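Local coordinates for protein dextranase (Pseudarthrobacter oxydans, PDB 6NZS) that catalyses the endohydrolysis of alpha-1,6-glucosidic linkages in dextran, as an endo-acting enzyme of glycoside hydrolase family 49, at residues G411-P420 and N446-W456. Residues are numbered along the deposited sequence; the frame is centred on the assembly and turned at random.
Sequences GPVIQWGWTP and NTCILNSSSHW
Ile414 and Leu450 lie side by side, CD1 of the first 4.0 Å from CD2 of the second, on neighbouring rungs of a right-handed parallel beta-helix, the solenoid of family 49 glycoside hydrolases. This pair illustrates how such a coil is built: like residues stack between successive turns and face the apolar interior, where Phe476 covers Ile414 and Val502 and Leu505 cover Leu450. Backbone bonds fix the register, Ile414 N giving a nearly straight one to Ile449 O and Trp416 N another to Asn451 O.

Gln415 and Asn451 continue the ladder on the other face, side by side and pointing the same way. Gln415 NE2 donates to Asn451 OD1 at 2.9 Å in a bent bond, the donor tilted out of the Asn451 carbonyl plane and the two amide planes 70° apart. OE1 reaches the amide hydrogens of Ser453 (N to OE1 2.9 Å, 176° at the hydrogen) and of Gly417, each in the carbonyl plane on a lone pair, because the chain runs out with CG anti to the backbone N (chi1 179°) and then bends at chi2. Asp389 takes a further NE2 bond and also holds Trp418 NE1, tying both residues to the preceding turn. A leucine in place of Gln415 would probably leave the buried amide hydrogens of Ser453 and Gly417 without their shared acceptor and Asn451 OD1 without the NE2 donor. Trp418 closes this tight part, its six-membered ring laid over Ser453 CB, 3.8 Å from the centroid.

Beyond it the packing is looser, and the exposed Trp456 offers Thr419 CG2 merely its ring edge. Trp418 O links the two sides: it accepts from Trp456 N on the exposed side and sits 3.4 Å above the centre of the buried His455 imidazole.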
loop_
_atom_site.group_PDB
_atom_site.type_symbol
_atom_site.label_atom_id
_atom_site.label_comp_id
_atom_site.label_asym_id
_atom_site.label_seq_id
_atom_site.Cartn_x
_atom_site.Cartn_y
_atom_site.Cartn_z
ATOM N N GLY A 411 -5.927 1.994 10.736
ATOM C CA GLY A 411 -5.848 0.569 10.511
ATOM C C GLY A 411 -4.455 0.026 10.764
ATOM O O GLY A 411 -3.494 0.777 10.964
ATOM N N PRO A 412 -4.328 -1.293 10.776
ATOM C CA PRO A 412 -3.026 -1.939 10.949
ATOM C C PRO A 412 -2.317 -2.042 9.603
ATOM O O PRO A 412 -2.802 -1.566 8.578
ATOM C CB PRO A 412 -3.433 -3.334 11.415
ATOM C CG PRO A 412 -4.667 -3.596 10.603
ATOM C CD PRO A 412 -5.405 -2.278 10.592
ATOM N N VAL A 413 -1.149 -2.681 9.621
ATOM C CA VAL A 413 -0.494 -3.051 8.367
ATOM C C VAL A 413 -1.090 -4.345 7.804
ATOM O O VAL A 413 -1.690 -4.350 6.725
ATOM C CB VAL A 413 1.038 -3.112 8.536
ATOM C CG1 VAL A 413 1.699 -3.515 7.225
ATOM C CG2 VAL A 413 1.574 -1.754 9.005
ATOM N N ILE A 414 -0.975 -5.442 8.551
ATOM C CA ILE A 414 -1.498 -6.751 8.161
ATOM C C ILE A 414 -2.782 -7.028 8.941
ATOM O O ILE A 414 -2.821 -6.852 10.163
ATOM C CB ILE A 414 -0.448 -7.831 8.456
ATOM C CG1 ILE A 414 0.712 -7.728 7.464
ATOM C CG2 ILE A 414 -1.079 -9.224 8.438
ATOM C CD1 ILE A 414 2.039 -8.253 8.003
ATOM N N GLN A 415 -3.831 -7.488 8.245
ATOM C CA GLN A 415 -5.143 -7.738 8.843
ATOM C C GLN A 415 -5.633 -9.130 8.458
ATOM O O GLN A 415 -5.619 -9.480 7.278
ATOM C CB GLN A 415 -6.142 -6.717 8.293
ATOM C CG GLN A 415 -7.576 -6.876 8.810
ATOM C CD GLN A 415 -7.664 -6.615 10.291
ATOM O OE1 GLN A 415 -7.833 -7.533 11.090
ATOM N NE2 GLN A 415 -7.519 -5.347 10.675
ATOM N N TRP A 416 -6.112 -9.904 9.442
ATOM C CA TRP A 416 -6.848 -11.131 9.138
ATOM C C TRP A 416 -8.133 -11.270 9.944
ATOM O O TRP A 416 -8.795 -12.316 9.858
ATOM C CB TRP A 416 -5.976 -12.397 9.232
ATOM C CG TRP A 416 -5.541 -12.809 10.609
ATOM C CD1 TRP A 416 -6.251 -13.549 11.519
ATOM C CD2 TRP A 416 -4.273 -12.532 11.222
ATOM N NE1 TRP A 416 -5.500 -13.742 12.656
ATOM C CE2 TRP A 416 -4.285 -13.128 12.501
ATOM C CE3 TRP A 416 -3.122 -11.852 10.805
ATOM C CZ2 TRP A 416 -3.194 -13.058 13.371
ATOM C CZ3 TRP A 416 -2.041 -11.772 11.677
ATOM C CH2 TRP A 416 -2.088 -12.370 12.945
ATOM N N GLY A 417 -8.524 -10.242 10.696
ATOM C CA GLY A 417 -9.735 -10.280 11.496
ATOM C C GLY A 417 -10.965 -9.721 10.809
ATOM O O GLY A 417 -11.169 -9.945 9.607
ATOM N N TRP A 418 -11.786 -8.994 11.583
ATOM C CA TRP A 418 -13.069 -8.393 11.192
ATOM C C TRP A 418 -14.237 -9.378 11.165
ATOM O O TRP A 418 -15.374 -8.984 11.440
ATOM C CB TRP A 418 -13.013 -7.623 9.868
ATOM C CG TRP A 418 -12.177 -6.358 9.854
ATOM C CD1 TRP A 418 -11.099 -6.104 9.046
ATOM C CD2 TRP A 418 -12.390 -5.164 10.630
ATOM N NE1 TRP A 418 -10.614 -4.839 9.292
ATOM C CE2 TRP A 418 -11.385 -4.243 10.257
ATOM C CE3 TRP A 418 -13.315 -4.795 11.617
ATOM C CZ2 TRP A 418 -11.287 -2.971 10.822
ATOM C CZ3 TRP A 418 -13.219 -3.525 12.176
ATOM C CH2 TRP A 418 -12.203 -2.632 11.782
ATOM N N THR A 419 -13.995 -10.623 10.766
ATOM C CA THR A 419 -15.007 -11.676 10.798
ATOM C C THR A 419 -14.296 -12.982 11.103
ATOM O O THR A 419 -13.082 -13.092 10.898
ATOM C CB THR A 419 -15.750 -11.827 9.453
ATOM O OG1 THR A 419 -14.883 -12.400 8.461
ATOM C CG2 THR A 419 -16.302 -10.521 8.927
ATOM N N PRO A 420 -15.019 -14.003 11.570
ATOM C CA PRO A 420 -14.434 -15.348 11.583
ATOM C C PRO A 420 -14.080 -15.766 10.161
ATOM O O PRO A 420 -14.773 -15.414 9.203
ATOM C CB PRO A 420 -15.562 -16.223 12.154
ATOM C CG PRO A 420 -16.426 -15.275 12.916
ATOM C CD PRO A 420 -16.371 -13.984 12.160
ATOM N N ASN A 446 -8.127 -2.230 15.851
ATOM C CA ASN A 446 -7.669 -2.398 14.470
ATOM C C ASN A 446 -6.438 -1.531 14.222
ATOM O O ASN A 446 -6.495 -0.539 13.495
ATOM C CB ASN A 446 -8.799 -2.093 13.452
ATOM C CG ASN A 446 -9.288 -0.650 13.514
ATOM O OD1 ASN A 446 -9.429 -0.073 14.593
ATOM N ND2 ASN A 446 -9.547 -0.065 12.349
ATOM N N THR A 447 -5.315 -1.916 14.817
ATOM C CA THR A 447 -4.064 -1.188 14.634
ATOM C C THR A 447 -2.920 -2.168 14.865
ATOM O O THR A 447 -3.148 -3.376 14.989
ATOM C CB THR A 447 -4.043 0.084 15.505
ATOM O OG1 THR A 447 -2.894 0.891 15.188
ATOM C CG2 THR A 447 -4.023 -0.277 16.977
ATOM N N CYS A 448 -1.693 -1.632 14.909
ATOM C CA CYS A 448 -0.431 -2.359 15.063
ATOM C C CYS A 448 0.075 -2.908 13.737
ATOM O O CYS A 448 -0.622 -2.854 12.720
ATOM C CB CYS A 448 -0.502 -3.497 16.092
ATOM S SG CYS A 448 -1.217 -3.064 17.689
ATOM N N ILE A 449 1.288 -3.458 13.748
ATOM C CA ILE A 449 1.848 -4.040 12.532
ATOM C C ILE A 449 1.024 -5.245 12.078
ATOM O O ILE A 449 0.699 -5.379 10.893
ATOM C CB ILE A 449 3.335 -4.382 12.741
ATOM C CG1 ILE A 449 4.127 -3.133 13.165
ATOM C CG2 ILE A 449 3.913 -5.003 11.476
ATOM C CD1 ILE A 449 4.148 -2.007 12.127
ATOM N N LEU A 450 0.682 -6.141 13.007
ATOM C CA LEU A 450 -0.128 -7.326 12.718
ATOM C C LEU A 450 -1.409 -7.300 13.549
ATOM O O LEU A 450 -1.387 -6.935 14.729
ATOM C CB LEU A 450 0.664 -8.611 13.001
ATOM C CG LEU A 450 1.953 -8.769 12.196
ATOM C CD1 LEU A 450 3.180 -8.586 13.082
ATOM C CD2 LEU A 450 1.972 -10.129 11.500
ATOM N N ASN A 451 -2.527 -7.716 12.947
ATOM C CA ASN A 451 -3.818 -7.497 13.590
ATOM C C ASN A 451 -4.846 -8.516 13.122
ATOM O O ASN A 451 -4.937 -8.817 11.932
ATOM C CB ASN A 451 -4.285 -6.076 13.244
ATOM C CG ASN A 451 -5.579 -5.653 13.926
ATOM O OD1 ASN A 451 -6.412 -5.017 13.284
ATOM N ND2 ASN A 451 -5.738 -5.949 15.218
ATOM N N SER A 452 -5.608 -9.031 14.081
ATOM C CA SER A 452 -6.939 -9.589 13.851
ATOM C C SER A 452 -7.901 -8.667 14.590
ATOM O O SER A 452 -8.064 -8.773 15.811
ATOM C CB SER A 452 -7.053 -11.017 14.370
ATOM O OG SER A 452 -8.426 -11.422 14.373
ATOM N N SER A 453 -8.511 -7.741 13.860
ATOM C CA SER A 453 -9.464 -6.832 14.476
ATOM C C SER A 453 -10.689 -7.598 14.969
ATOM O O SER A 453 -11.033 -8.672 14.456
ATOM C CB SER A 453 -9.907 -5.767 13.472
ATOM O OG SER A 453 -10.806 -4.839 14.075
ATOM N N SER A 454 -11.351 -7.027 15.973
ATOM C CA SER A 454 -12.654 -7.512 16.412
ATOM C C SER A 454 -13.685 -7.322 15.294
ATOM O O SER A 454 -13.396 -6.770 14.233
ATOM C CB SER A 454 -13.047 -6.784 17.693
ATOM O OG SER A 454 -13.031 -5.384 17.486
ATOM N N HIS A 455 -14.919 -7.776 15.544
ATOM C CA HIS A 455 -15.906 -7.900 14.474
ATOM C C HIS A 455 -16.407 -6.543 13.992
ATOM O O HIS A 455 -16.762 -5.676 14.792
ATOM C CB HIS A 455 -17.091 -8.733 14.953
ATOM C CG HIS A 455 -17.831 -9.413 13.843
ATOM N ND1 HIS A 455 -18.630 -8.730 12.951
ATOM C CD2 HIS A 455 -17.876 -10.715 13.470
ATOM C CE1 HIS A 455 -19.142 -9.585 12.081
ATOM N NE2 HIS A 455 -18.701 -10.794 12.374
ATOM N N TRP A 456 -16.481 -6.383 12.667
ATOM C CA TRP A 456 -16.949 -5.126 12.083
ATOM C C TRP A 456 -18.373 -4.783 12.508
ATOM O O TRP A 456 -18.732 -3.602 12.557
ATOM C CB TRP A 456 -16.842 -5.165 10.554
ATOM C CG TRP A 456 -17.811 -6.109 9.888
ATOM C CD1 TRP A 456 -17.594 -7.414 9.569
ATOM C CD2 TRP A 456 -19.146 -5.807 9.454
ATOM N NE1 TRP A 456 -18.711 -7.951 8.963
ATOM C CE2 TRP A 456 -19.677 -6.983 8.884
ATOM C CE3 TRP A 456 -19.944 -4.658 9.498
ATOM C CZ2 TRP A 456 -20.970 -7.043 8.360
ATOM C CZ3 TRP A 456 -21.225 -4.717 8.977
ATOM C CH2 TRP A 456 -21.727 -5.903 8.417
HETATM O O HOH W 1 -7.142 2.167 13.353
HETATM O O HOH W 2 -3.709 2.481 13.140
#